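Local atomic coordinates of cytochrome P450 268A2 Cyp268A2 (Mycobacterium marinum, PDB entry 6BLD), a protein that belongs to the cytochrome P450 family of haem proteins and binds protoporphyrin IX containing iron within a largely helical fold. Residues 298-302 / 379-383; 153-159 / 266-270; 294-298 / 353-357; 159-164 / 177-181; 138-144 / 388-393. One frame throughout, in Å; residues are numbered along the deposited sequence.

Overall arrangement
Three of the five contacts lean on two long helices. Contacts 1 and 5 both use helix 375-392, near its haem end and at its C-terminal end, while contact 2 rests on helix 247-278. Contacts 1 and 3 share Val298 on helix 290-305, and contacts 2 and 4 share Lys159 between two consecutive helices. Contact 2 is buried and chiefly apolar. Contact 3 is buried too, yet is held by a hydroxyl and a water on backbone carbonyls. Contacts 1, 4 and 5 each join an apolar centre to a salt bridge toward the surface. Contact 5, centred about 24 Å from the chain centre, has exposed members; contact 1 reaches the haem through Val302 and Gln381.

Contact 1. Residues 298-302 / 379-383; sequences VEELV and RAQLR
Glu299 folds back at chi2 (-41°) whereas Arg379 runs extended from CG to NE, and these two shapes bring the carboxylate of the K helix (290-305) up to the guanidinium of the L helix (375-392) in the cytochrome P450 fold. The grip is side-on: NE of Arg379 reaches OE2 of Glu299 at 2.6 Å, and NH2 of Arg379 reaches OE1 of Glu299 at 3.2 Å. Both oxygens lie near the guanidinium plane, but the nitrogens approach from above the carboxylate, whose plane is turned 53° from it. His361 also hydrogen-bonds to OE1, giving that oxygen a second partner.

Beside this bridge the contact is apolar. Leu382 CD1 sits 3.8 Å from Val298 CG1 and also 3.8 Å from Val302 CG2, wedged between valines one helical turn apart. The segment axes stay 10.5 Å apart and cross at 104°, which confines the contact to a few side chains. Val302 and Gln381 touch the haem, placing this crossing against the cofactor. Arg383 sends its polar end to Glu130, and its aliphatic part faces the K helix, CG resting 3.7 Å from Val298 CG2.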
# COMPACT_ATOMS: atom_id res chain seq x y z
N VAL A 298 -10.51 -6.47 -11.41
CA VAL A 298 -9.56 -5.58 -10.74
C VAL A 298 -9.74 -5.67 -9.23
O VAL A 298 -8.76 -5.70 -8.47
CB VAL A 298 -9.72 -4.14 -11.25
CG1 VAL A 298 -9.13 -3.14 -10.27
CG2 VAL A 298 -9.08 -3.99 -12.62
N GLU A 299 -10.99 -5.73 -8.76
CA GLU A 299 -11.24 -5.79 -7.32
C GLU A 299 -10.68 -7.08 -6.72
O GLU A 299 -10.19 -7.07 -5.58
CB GLU A 299 -12.74 -5.67 -7.04
CG GLU A 299 -13.29 -4.27 -7.23
CD GLU A 299 -12.36 -3.20 -6.69
OE1 GLU A 299 -12.15 -3.15 -5.46
OE2 GLU A 299 -11.84 -2.42 -7.50
N GLU A 300 -10.76 -8.19 -7.46
CA GLU A 300 -10.20 -9.44 -6.95
C GLU A 300 -8.68 -9.46 -7.04
O GLU A 300 -8.02 -10.04 -6.17
CB GLU A 300 -10.82 -10.62 -7.70
CG GLU A 300 -10.20 -11.97 -7.33
CD GLU A 300 -10.87 -12.61 -6.12
OE1 GLU A 300 -10.60 -13.80 -5.85
OE2 GLU A 300 -11.66 -11.92 -5.44
N LEU A 301 -8.11 -8.82 -8.06
CA LEU A 301 -6.66 -8.72 -8.14
C LEU A 301 -6.10 -7.92 -6.97
O LEU A 301 -5.01 -8.21 -6.47
CB LEU A 301 -6.24 -8.09 -9.47
CG LEU A 301 -6.38 -8.97 -10.71
CD1 LEU A 301 -5.98 -8.21 -11.95
CD2 LEU A 301 -5.55 -10.24 -10.56
N VAL A 302 -6.83 -6.90 -6.53
CA VAL A 302 -6.44 -6.15 -5.34
C VAL A 302 -6.59 -7.01 -4.09
O VAL A 302 -5.72 -7.03 -3.22
CB VAL A 302 -7.27 -4.86 -5.23
CG1 VAL A 302 -7.11 -4.24 -3.86
CG2 VAL A 302 -6.87 -3.88 -6.31
N ARG A 379 -7.39 1.82 -9.58
CA ARG A 379 -8.22 0.97 -10.42
C ARG A 379 -8.06 1.32 -11.90
O ARG A 379 -8.02 0.43 -12.75
CB ARG A 379 -9.69 1.09 -10.00
CG ARG A 379 -9.98 0.54 -8.62
CD ARG A 379 -11.42 0.81 -8.21
NE ARG A 379 -11.76 0.10 -6.97
CZ ARG A 379 -12.23 0.69 -5.88
NH1 ARG A 379 -12.43 2.01 -5.86
NH2 ARG A 379 -12.51 -0.03 -4.80
N ALA A 380 -7.96 2.61 -12.21
CA ALA A 380 -7.75 3.02 -13.60
C ALA A 380 -6.42 2.51 -14.13
O ALA A 380 -6.31 2.14 -15.30
CB ALA A 380 -7.84 4.54 -13.72
N GLN A 381 -5.39 2.49 -13.28
CA GLN A 381 -4.09 1.99 -13.71
C GLN A 381 -4.12 0.49 -13.97
O GLN A 381 -3.54 0.01 -14.95
CB GLN A 381 -3.02 2.33 -12.66
CG GLN A 381 -2.73 3.82 -12.54
CD GLN A 381 -1.55 4.10 -11.64
OE1 GLN A 381 -0.48 3.52 -11.81
NE2 GLN A 381 -1.74 4.99 -10.67
N LEU A 382 -4.80 -0.27 -13.10
CA LEU A 382 -4.85 -1.72 -13.25
C LEU A 382 -5.68 -2.12 -14.46
O LEU A 382 -5.34 -3.08 -15.16
CB LEU A 382 -5.39 -2.37 -11.98
CG LEU A 382 -4.70 -1.95 -10.69
CD1 LEU A 382 -5.52 -2.35 -9.47
CD2 LEU A 382 -3.29 -2.53 -10.62
N ARG A 383 -6.78 -1.42 -14.71
CA ARG A 383 -7.57 -1.68 -15.91
C ARG A 383 -6.75 -1.43 -17.17
O ARG A 383 -6.84 -2.18 -18.15
CB ARG A 383 -8.84 -0.82 -15.91
CG ARG A 383 -9.86 -1.19 -14.84
CD ARG A 383 -11.20 -0.52 -15.10
NE ARG A 383 -11.05 0.91 -15.37
CZ ARG A 383 -11.19 1.86 -14.46
NH1 ARG A 383 -11.49 1.55 -13.21
NH2 ARG A 383 -11.03 3.14 -14.80

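Contact 2. Residues 153-159 / 266-270; sequences FVEHCAK and RQTIS
Ala158 and Ser270 meet in the tightly packed part of this contact, with CB of Ala158 only 3.2 Å from OG of Ser270. The small Ala158 permits this approach, and its carbonyl looks onto helix 247-278, the long central helix of the P450 fold, where Ala158 O receives a CA-H contact from Arg266 CA at 3.4 Å. The CA atoms of Ala158 and Arg266 are 4.9 Å apart, although the segment axes cross steeply at 111°. A wider pi-type turn at 154-158, with Ala158 N bonded to Phe153 O, shapes this part of the backbone.

The close packing continues toward Phe153. Its ring has Ser270 CA near the plane at the edge, while Ile269 CG2 comes obliquely to within 3.7 Å of Phe153 CE2. Phe153 also touches Leu389 of the L helix and strand 411-418.

Arg266, its chain extended from CG to NE, is closely packed as well: Lys159 CB lies over one guanidinium face, 3.7 Å from NH1 of Arg266, and Val154 CG1 is 3.5 Å from NH2 of the same arginine. The fit loosens only beyond, where the Lys159 chain leads away and the partly exposed Glu155 keeps OE1 4.4 Å from Arg266 NH2. That oxygen is well out of the guanidinium plane, so only charge attraction is available; the ion pair of Arg266 with Asp185 is long and weak.

Cohesion between the segments therefore rests on shape and apolar contact, and the buried Ala158 O, which has no conventional partner in the model, has only the weak CA-H donor.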
# COMPACT_ATOMS: atom_id res chain seq x y z
N PHE A 153 9.80 -8.52 -15.08
CA PHE A 153 8.52 -7.85 -15.23
C PHE A 153 8.37 -6.67 -14.28
O PHE A 153 7.65 -5.71 -14.58
CB PHE A 153 7.38 -8.85 -15.02
CG PHE A 153 6.01 -8.25 -15.17
CD1 PHE A 153 5.51 -7.94 -16.43
CD2 PHE A 153 5.21 -8.02 -14.06
CE1 PHE A 153 4.24 -7.40 -16.57
CE2 PHE A 153 3.95 -7.48 -14.20
CZ PHE A 153 3.46 -7.17 -15.46
N VAL A 154 9.04 -6.72 -13.13
CA VAL A 154 8.90 -5.65 -12.14
C VAL A 154 9.53 -4.36 -12.65
O VAL A 154 8.91 -3.29 -12.62
CB VAL A 154 9.51 -6.08 -10.79
CG1 VAL A 154 9.48 -4.92 -9.80
CG2 VAL A 154 8.77 -7.28 -10.23
N GLU A 155 10.77 -4.44 -13.12
CA GLU A 155 11.48 -3.24 -13.54
C GLU A 155 11.00 -2.71 -14.88
O GLU A 155 11.01 -1.49 -15.10
CB GLU A 155 12.99 -3.51 -13.60
CG GLU A 155 13.85 -2.27 -13.44
CD GLU A 155 13.87 -1.76 -12.01
OE1 GLU A 155 13.44 -2.49 -11.10
OE2 GLU A 155 14.32 -0.61 -11.80
N HIS A 156 10.57 -3.59 -15.78
CA HIS A 156 10.20 -3.20 -17.14
C HIS A 156 8.71 -2.94 -17.31
O HIS A 156 8.28 -2.62 -18.42
CB HIS A 156 10.65 -4.27 -18.14
CG HIS A 156 12.13 -4.26 -18.39
ND1 HIS A 156 13.06 -4.49 -17.40
CD2 HIS A 156 12.83 -4.06 -19.53
CE1 HIS A 156 14.27 -4.42 -17.92
NE2 HIS A 156 14.16 -4.16 -19.21
N CYS A 157 7.91 -3.06 -16.25
CA CYS A 157 6.47 -2.87 -16.39
C CYS A 157 5.80 -2.48 -15.08
O CYS A 157 5.15 -1.43 -15.00
CB CYS A 157 5.82 -4.14 -16.94
SG CYS A 157 4.04 -3.99 -17.22
N ALA A 158 5.95 -3.31 -14.04
CA ALA A 158 5.18 -3.12 -12.81
C ALA A 158 5.47 -1.77 -12.16
O ALA A 158 4.57 -1.13 -11.61
CB ALA A 158 5.46 -4.26 -11.84
N LYS A 159 6.72 -1.33 -12.21
CA LYS A 159 7.10 -0.07 -11.59
C LYS A 159 6.91 1.14 -12.50
O LYS A 159 6.97 2.27 -12.02
CB LYS A 159 8.56 -0.12 -11.12
CG LYS A 159 9.57 -0.06 -12.26
CD LYS A 159 10.88 0.56 -11.81
CE LYS A 159 11.74 0.94 -13.00
NZ LYS A 159 13.12 1.34 -12.61
N ARG A 266 2.38 -0.95 -7.90
CA ARG A 266 3.46 -1.73 -8.49
C ARG A 266 3.41 -3.18 -8.04
O ARG A 266 3.61 -4.10 -8.85
CB ARG A 266 4.81 -1.09 -8.13
CG ARG A 266 5.99 -2.03 -8.09
CD ARG A 266 7.22 -1.29 -7.58
NE ARG A 266 8.43 -2.10 -7.61
CZ ARG A 266 9.66 -1.60 -7.66
NH1 ARG A 266 9.85 -0.29 -7.70
NH2 ARG A 266 10.71 -2.41 -7.68
N GLN A 267 3.13 -3.42 -6.76
CA GLN A 267 3.05 -4.80 -6.28
C GLN A 267 1.79 -5.49 -6.78
O GLN A 267 1.82 -6.68 -7.11
CB GLN A 267 3.11 -4.84 -4.75
CG GLN A 267 4.35 -4.19 -4.14
CD GLN A 267 5.64 -4.55 -4.85
OE1 GLN A 267 5.84 -5.69 -5.27
NE2 GLN A 267 6.53 -3.57 -4.98
N THR A 268 0.67 -4.76 -6.85
CA THR A 268 -0.56 -5.36 -7.35
C THR A 268 -0.43 -5.80 -8.80
O THR A 268 -1.01 -6.81 -9.20
CB THR A 268 -1.73 -4.37 -7.19
OG1 THR A 268 -1.79 -3.92 -5.83
CG2 THR A 268 -3.05 -5.03 -7.56
N ILE A 269 0.34 -5.06 -9.61
CA ILE A 269 0.56 -5.45 -10.99
C ILE A 269 1.38 -6.73 -11.06
O ILE A 269 1.07 -7.65 -11.84
CB ILE A 269 1.22 -4.31 -11.78
CG1 ILE A 269 0.24 -3.13 -11.93
CG2 ILE A 269 1.68 -4.79 -13.15
CD1 ILE A 269 0.91 -1.82 -12.31
N SER A 270 2.44 -6.83 -10.25
CA SER A 270 3.26 -8.04 -10.23
C SER A 270 2.47 -9.23 -9.71
O SER A 270 2.50 -10.32 -10.31
CB SER A 270 4.51 -7.81 -9.38
OG SER A 270 5.35 -6.83 -9.96

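Contact 3. Residues 294-298 / 353-357; sequences IGTAV and DLSRS
The planar carbonyl of Leu354 is met by Thr296 OG1, which lies in the carbonyl plane at a C=O...O angle of 150° and donates across 2.5 Å to Leu354 O. Thr296 OG1 stands between its own backbone N and carbonyl carbon, a torsion that aims the hydroxyl at the loop. The neighbouring Arg356 guanidinium has Asp353 CB over one face, offset toward its rim, while its NE pairs with Glu300 and its NH1 bonds to Cys347 O. The Asp353 carboxylate takes two donors on OD1: Ser355 OG at 2.7 Å, on the syn side, and Ser355 N at 3.2 Å, from 63° above the plane. The second of these makes an Asx turn within the type I turn 353-356, which probably steadies the Leu354 carbonyl.

A water donates to both Thr296 O and Arg356 O, 2.7 Å from each, and so adds a backbone-to-backbone bridge to the hydroxyl bond. Apolar packing comes from one pair, Leu354 lying along Ala297, with the CB atoms of the two 3.7 Å apart.

Glu300, in salt bridges with Arg303 and Arg356, links the helix to this loop: this is the Glu-Arg-Arg triad of cytochromes P450, joining the ExxR motif of the K helix to the meander loop.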
# COMPACT_ATOMS: atom_id res chain seq x y z
N ILE A 294 -13.79 -6.44 -16.36
CA ILE A 294 -12.55 -5.91 -15.78
C ILE A 294 -12.82 -5.27 -14.42
O ILE A 294 -11.93 -5.22 -13.57
CB ILE A 294 -11.89 -4.92 -16.76
CG1 ILE A 294 -10.50 -4.51 -16.25
CG2 ILE A 294 -12.77 -3.70 -16.99
CD1 ILE A 294 -9.60 -5.69 -15.93
N GLY A 295 -14.04 -4.79 -14.19
CA GLY A 295 -14.38 -4.16 -12.93
C GLY A 295 -14.21 -5.07 -11.73
O GLY A 295 -13.46 -4.76 -10.80
N THR A 296 -14.90 -6.22 -11.74
CA THR A 296 -14.76 -7.17 -10.64
C THR A 296 -13.42 -7.88 -10.68
O THR A 296 -12.93 -8.33 -9.64
CB THR A 296 -15.90 -8.19 -10.68
OG1 THR A 296 -15.71 -9.09 -11.78
CG2 THR A 296 -17.24 -7.49 -10.83
N ALA A 297 -12.82 -8.01 -11.86
CA ALA A 297 -11.50 -8.63 -11.96
C ALA A 297 -10.44 -7.79 -11.25
O ALA A 297 -9.57 -8.33 -10.56
CB ALA A 297 -11.12 -8.85 -13.42
N VAL A 298 -10.51 -6.47 -11.41
CA VAL A 298 -9.56 -5.58 -10.74
C VAL A 298 -9.74 -5.67 -9.23
O VAL A 298 -8.76 -5.70 -8.47
CB VAL A 298 -9.72 -4.14 -11.25
CG1 VAL A 298 -9.13 -3.14 -10.27
CG2 VAL A 298 -9.08 -3.99 -12.62
N ASP A 353 -11.01 -15.63 -8.10
CA ASP A 353 -12.31 -15.55 -8.75
C ASP A 353 -12.52 -14.10 -9.19
O ASP A 353 -13.02 -13.28 -8.42
CB ASP A 353 -13.43 -16.03 -7.83
CG ASP A 353 -14.79 -16.03 -8.50
OD1 ASP A 353 -14.84 -15.95 -9.74
OD2 ASP A 353 -15.80 -16.12 -7.78
N LEU A 354 -12.14 -13.81 -10.43
CA LEU A 354 -12.29 -12.47 -11.00
C LEU A 354 -13.75 -12.07 -11.18
O LEU A 354 -14.02 -10.92 -11.51
CB LEU A 354 -11.56 -12.39 -12.34
CG LEU A 354 -10.08 -12.80 -12.34
CD1 LEU A 354 -9.48 -12.66 -13.73
CD2 LEU A 354 -9.30 -11.98 -11.33
N SER A 355 -14.69 -13.00 -10.99
CA SER A 355 -16.11 -12.72 -11.04
C SER A 355 -16.72 -12.48 -9.67
O SER A 355 -17.94 -12.32 -9.56
CB SER A 355 -16.85 -13.86 -11.74
OG SER A 355 -17.03 -14.96 -10.86
N ARG A 356 -15.90 -12.46 -8.62
CA ARG A 356 -16.42 -12.40 -7.25
C ARG A 356 -17.27 -11.15 -7.06
O ARG A 356 -16.78 -10.02 -7.22
CB ARG A 356 -15.26 -12.42 -6.25
CG ARG A 356 -15.71 -12.67 -4.82
CD ARG A 356 -14.56 -12.50 -3.84
NE ARG A 356 -13.42 -13.35 -4.17
CZ ARG A 356 -13.33 -14.64 -3.85
NH1 ARG A 356 -14.32 -15.22 -3.19
NH2 ARG A 356 -12.26 -15.34 -4.20
N SER A 357 -18.54 -11.36 -6.72
CA SER A 357 -19.47 -10.27 -6.45
C SER A 357 -20.49 -10.73 -5.41
O SER A 357 -21.20 -11.72 -5.64
CB SER A 357 -20.17 -9.82 -7.73
OG SER A 357 -20.77 -8.55 -7.56
O HOH W 1 -14.47 -8.68 -7.46

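Contact 4. Residues 159-164 / 177-181; sequences KELPIR and RERVA
Lys159 NZ and Glu178 OE1 form the salt bridge of this contact, at 3.0 Å, with the ammonium on the anti side of the carboxylate and 32° out of its plane. Lys159 also pairs with Glu155, so one ammonium serves two acids. A water extends the link, accepting from Lys159 NZ and donating to Glu178 O at 2.6 Å.

Glu160 bends at chi2 and brings a second carboxylate to Glu178. OE2 of Glu160 lies just 2.8 Å from OE2 of Glu178, two acceptors facing each other. So close an approach would be costly between two full charges; a proton shared by the pair is a possible explanation, and Lys159 would probably ease the repulsion. Arg164 NE offers Glu160 OE1 a long ion pair at 3.6 Å.

Away from the charges, Ile163 fills the crossing. Its CG1 presses against Arg177 O at 3.2 Å and Ala181 CB at 3.7 Å, while its CD1 continues to Val180 CG1 at 4.0 Å. Arg177, whose guanidinium binds Asp168, passes alongside with NH1 near Arg164 O, approached obliquely.

The segment axes cross at 111°, 9.8 Å apart. A steep crossing with one isoleucine in its middle and an acid-lysine cluster at its rim joins two consecutive helices here, those called E and F in the cytochrome P450 fold.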
# COMPACT_ATOMS: atom_id res chain seq x y z
N LYS A 159 6.72 -1.33 -12.21
CA LYS A 159 7.10 -0.07 -11.59
C LYS A 159 6.91 1.14 -12.50
O LYS A 159 6.97 2.27 -12.02
CB LYS A 159 8.56 -0.12 -11.12
CG LYS A 159 9.57 -0.06 -12.26
CD LYS A 159 10.88 0.56 -11.81
CE LYS A 159 11.74 0.94 -13.00
NZ LYS A 159 13.12 1.34 -12.61
N GLU A 160 6.67 0.93 -13.80
CA GLU A 160 6.70 2.03 -14.75
C GLU A 160 5.40 2.83 -14.75
O GLU A 160 5.43 4.06 -14.72
CB GLU A 160 7.01 1.50 -16.16
CG GLU A 160 8.48 1.48 -16.50
CD GLU A 160 9.20 2.75 -16.06
OE1 GLU A 160 8.79 3.85 -16.47
OE2 GLU A 160 10.18 2.63 -15.29
N LEU A 161 4.26 2.15 -14.80
CA LEU A 161 2.98 2.85 -14.87
C LEU A 161 2.69 3.66 -13.61
O LEU A 161 2.21 4.80 -13.72
CB LEU A 161 1.83 1.88 -15.15
CG LEU A 161 0.49 2.57 -15.39
CD1 LEU A 161 0.60 3.54 -16.56
CD2 LEU A 161 -0.62 1.56 -15.64
N PRO A 162 2.93 3.13 -12.40
CA PRO A 162 2.68 3.96 -11.20
C PRO A 162 3.49 5.25 -11.17
O PRO A 162 2.94 6.31 -10.85
CB PRO A 162 3.06 3.03 -10.05
CG PRO A 162 2.80 1.68 -10.58
CD PRO A 162 3.22 1.74 -12.02
N ILE A 163 4.78 5.20 -11.51
CA ILE A 163 5.60 6.41 -11.40
C ILE A 163 5.24 7.40 -12.51
O ILE A 163 5.25 8.62 -12.28
CB ILE A 163 7.10 6.05 -11.42
CG1 ILE A 163 7.95 7.31 -11.17
CG2 ILE A 163 7.51 5.38 -12.72
CD1 ILE A 163 7.71 7.96 -9.83
N ARG A 164 4.91 6.90 -13.70
CA ARG A 164 4.49 7.80 -14.77
C ARG A 164 3.17 8.48 -14.42
O ARG A 164 3.02 9.69 -14.62
CB ARG A 164 4.37 7.03 -16.08
CG ARG A 164 5.70 6.67 -16.71
CD ARG A 164 5.56 6.47 -18.20
NE ARG A 164 6.65 5.68 -18.75
CZ ARG A 164 6.78 5.38 -20.04
NH1 ARG A 164 5.89 5.82 -20.92
NH2 ARG A 164 7.81 4.65 -20.46
N ARG A 177 12.25 11.06 -12.09
CA ARG A 177 11.12 10.14 -12.00
C ARG A 177 11.56 8.74 -11.56
O ARG A 177 10.96 8.16 -10.65
CB ARG A 177 10.39 10.09 -13.34
CG ARG A 177 9.49 11.29 -13.58
CD ARG A 177 8.87 11.28 -14.97
NE ARG A 177 8.06 12.47 -15.20
CZ ARG A 177 6.81 12.45 -15.65
NH1 ARG A 177 6.22 11.29 -15.92
NH2 ARG A 177 6.14 13.58 -15.83
N GLU A 178 12.60 8.20 -12.19
CA GLU A 178 13.04 6.85 -11.84
C GLU A 178 13.65 6.80 -10.44
O GLU A 178 13.52 5.78 -9.75
CB GLU A 178 14.02 6.32 -12.88
CG GLU A 178 13.41 6.05 -14.25
CD GLU A 178 12.25 5.07 -14.19
OE1 GLU A 178 12.27 4.15 -13.34
OE2 GLU A 178 11.31 5.23 -15.00
N ARG A 179 14.32 7.88 -10.02
CA ARG A 179 14.90 7.89 -8.68
C ARG A 179 13.82 8.02 -7.60
O ARG A 179 13.98 7.46 -6.51
CB ARG A 179 15.91 9.03 -8.55
CG ARG A 179 17.07 8.94 -9.53
CD ARG A 179 17.90 10.21 -9.52
NE ARG A 179 18.55 10.42 -8.23
CZ ARG A 179 19.35 11.45 -7.96
NH1 ARG A 179 19.59 12.37 -8.89
NH2 ARG A 179 19.90 11.57 -6.76
N VAL A 180 12.74 8.75 -7.88
CA VAL A 180 11.65 8.84 -6.92
C VAL A 180 10.98 7.49 -6.74
O VAL A 180 10.66 7.08 -5.62
CB VAL A 180 10.65 9.93 -7.35
CG1 VAL A 180 9.32 9.75 -6.63
CG2 VAL A 180 11.22 11.31 -7.08
N ALA A 181 10.75 6.77 -7.84
CA ALA A 181 10.17 5.43 -7.75
C ALA A 181 11.09 4.49 -6.98
O ALA A 181 10.61 3.65 -6.19
CB ALA A 181 9.89 4.88 -9.14
O HOH W 2 13.27 3.23 -10.33

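Contact 5. Residues 138-144 / 388-393; sequences KGIVDEL and ELLVQL
Val141 is the bump at the centre of this contact, and the end of helix 375-392, together with the residue after it, Leu393, offers it a hollow walled by Glu388, Leu389, Gln392 and Leu393 itself. One branch, CG1, points into the floor, 3.7 Å from both Glu388 O and Gln392 CB. The other, CG2, leans against the wall, 3.9 Å from Leu389 CD2 and also beside the aliphatic CB of Glu388. One turn on, Leu144 makes a second bump: its CD2 slots between Leu389 CD2 at 4.0 Å and Leu393 CD1 at 3.9 Å, so the leucines close the C-terminal end of the interface. A crossing of -49° with the axes 9.3 Å apart lets these successive turns of both helices fit together.

In return, Gln392 crosses to helix 123-147 with its chain extended beyond CG and lays its amide over the Lys138-Asp142 turn. NE2 of Gln392 donates to Lys138 O at 2.8 Å, a bent bond (136° at the hydrogen) that shares this oxygen with Asp142 N. Gln392 OE1 abuts Asp142 CA at 3.3 Å.

Lys138 roofs the outer rim. Its chain curls at chi3 and chi4 over the Glu388 carboxylate, placing NZ on the syn side of OE1 of Glu388 at 3.0 Å, in a solvent-facing salt bridge.

The contact joins the D and L helices of the cytochrome P450 fold. Next to it, Leu144 meets His156 of helix 153-158, while Ile140, one residue before the central bump, turns to helix 160-170, and Leu393 packs on the chain's final residue, Phe419.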
# COMPACT_ATOMS: atom_id res chain seq x y z
N LYS A 138 0.04 1.68 -22.80
CA LYS A 138 0.33 1.12 -24.11
C LYS A 138 1.81 1.20 -24.44
O LYS A 138 2.40 0.23 -24.94
CB LYS A 138 -0.48 1.87 -25.17
CG LYS A 138 -0.98 1.02 -26.30
CD LYS A 138 -2.08 1.74 -27.06
CE LYS A 138 -3.28 0.82 -27.15
NZ LYS A 138 -2.88 -0.42 -27.89
N GLY A 139 2.44 2.35 -24.18
CA GLY A 139 3.86 2.48 -24.46
C GLY A 139 4.73 1.64 -23.56
O GLY A 139 5.79 1.17 -23.98
N ILE A 140 4.31 1.43 -22.31
CA ILE A 140 5.09 0.61 -21.39
C ILE A 140 5.09 -0.84 -21.84
O ILE A 140 6.14 -1.50 -21.89
CB ILE A 140 4.56 0.77 -19.95
CG1 ILE A 140 5.05 2.09 -19.35
CG2 ILE A 140 5.00 -0.40 -19.09
CD1 ILE A 140 4.17 2.63 -18.26
N VAL A 141 3.91 -1.38 -22.18
CA VAL A 141 3.84 -2.75 -22.66
C VAL A 141 4.54 -2.88 -24.01
O VAL A 141 5.13 -3.93 -24.31
CB VAL A 141 2.37 -3.21 -22.74
CG1 VAL A 141 2.28 -4.64 -23.24
CG2 VAL A 141 1.71 -3.09 -21.37
N ASP A 142 4.50 -1.83 -24.83
CA ASP A 142 5.23 -1.85 -26.09
C ASP A 142 6.73 -1.93 -25.85
O ASP A 142 7.43 -2.74 -26.48
CB ASP A 142 4.88 -0.61 -26.92
CG ASP A 142 5.59 -0.58 -28.26
OD1 ASP A 142 5.48 -1.58 -29.00
OD2 ASP A 142 6.25 0.43 -28.57
N GLU A 143 7.25 -1.11 -24.94
CA GLU A 143 8.67 -1.17 -24.61
C GLU A 143 9.03 -2.49 -23.95
O GLU A 143 10.15 -2.99 -24.13
CB GLU A 143 9.05 -0.00 -23.69
CG GLU A 143 9.01 1.36 -24.37
CD GLU A 143 8.78 2.49 -23.39
OE1 GLU A 143 8.04 3.44 -23.74
OE2 GLU A 143 9.32 2.43 -22.27
N LEU A 144 8.11 -3.08 -23.18
CA LEU A 144 8.35 -4.39 -22.61
C LEU A 144 8.47 -5.45 -23.70
O LEU A 144 9.32 -6.35 -23.62
CB LEU A 144 7.23 -4.76 -21.63
CG LEU A 144 7.17 -6.21 -21.16
CD1 LEU A 144 8.33 -6.52 -20.23
CD2 LEU A 144 5.84 -6.52 -20.50
N GLU A 388 -3.71 -3.63 -21.74
CA GLU A 388 -2.65 -3.52 -22.73
C GLU A 388 -1.78 -4.77 -22.77
O GLU A 388 -1.30 -5.15 -23.85
CB GLU A 388 -1.78 -2.29 -22.45
CG GLU A 388 -2.43 -0.98 -22.84
CD GLU A 388 -3.02 -1.03 -24.24
OE1 GLU A 388 -2.37 -1.58 -25.15
OE2 GLU A 388 -4.15 -0.51 -24.43
N LEU A 389 -1.57 -5.42 -21.62
CA LEU A 389 -0.85 -6.68 -21.62
C LEU A 389 -1.60 -7.75 -22.40
O LEU A 389 -0.98 -8.64 -22.99
CB LEU A 389 -0.59 -7.14 -20.18
CG LEU A 389 0.49 -6.39 -19.41
CD1 LEU A 389 0.40 -6.70 -17.92
CD2 LEU A 389 1.87 -6.71 -19.94
N LEU A 390 -2.93 -7.68 -22.42
CA LEU A 390 -3.71 -8.62 -23.21
C LEU A 390 -3.83 -8.18 -24.67
O LEU A 390 -4.01 -9.02 -25.55
CB LEU A 390 -5.10 -8.79 -22.60
CG LEU A 390 -5.15 -9.45 -21.22
CD1 LEU A 390 -6.57 -9.89 -20.88
CD2 LEU A 390 -4.20 -10.63 -21.16
N VAL A 391 -3.73 -6.88 -24.93
CA VAL A 391 -3.79 -6.39 -26.31
C VAL A 391 -2.49 -6.72 -27.04
O VAL A 391 -2.50 -7.22 -28.17
CB VAL A 391 -4.09 -4.88 -26.34
CG1 VAL A 391 -3.54 -4.24 -27.61
CG2 VAL A 391 -5.59 -4.64 -26.23
N GLN A 392 -1.35 -6.45 -26.40
CA GLN A 392 -0.06 -6.55 -27.07
C GLN A 392 0.61 -7.90 -26.88
O GLN A 392 1.21 -8.43 -27.82
CB GLN A 392 0.86 -5.43 -26.58
CG GLN A 392 0.25 -4.04 -26.67
CD GLN A 392 1.30 -2.95 -26.73
OE1 GLN A 392 2.42 -3.17 -27.20
NE2 GLN A 392 0.95 -1.76 -26.25
N LEU A 393 0.54 -8.47 -25.67
CA LEU A 393 1.24 -9.71 -25.33
C LEU A 393 0.24 -10.74 -24.84
O LEU A 393 0.16 -11.03 -23.64
CB LEU A 393 2.32 -9.45 -24.29
CG LEU A 393 3.38 -8.45 -24.77
CD1 LEU A 393 4.50 -8.28 -23.76
CD2 LEU A 393 3.92 -8.92 -26.11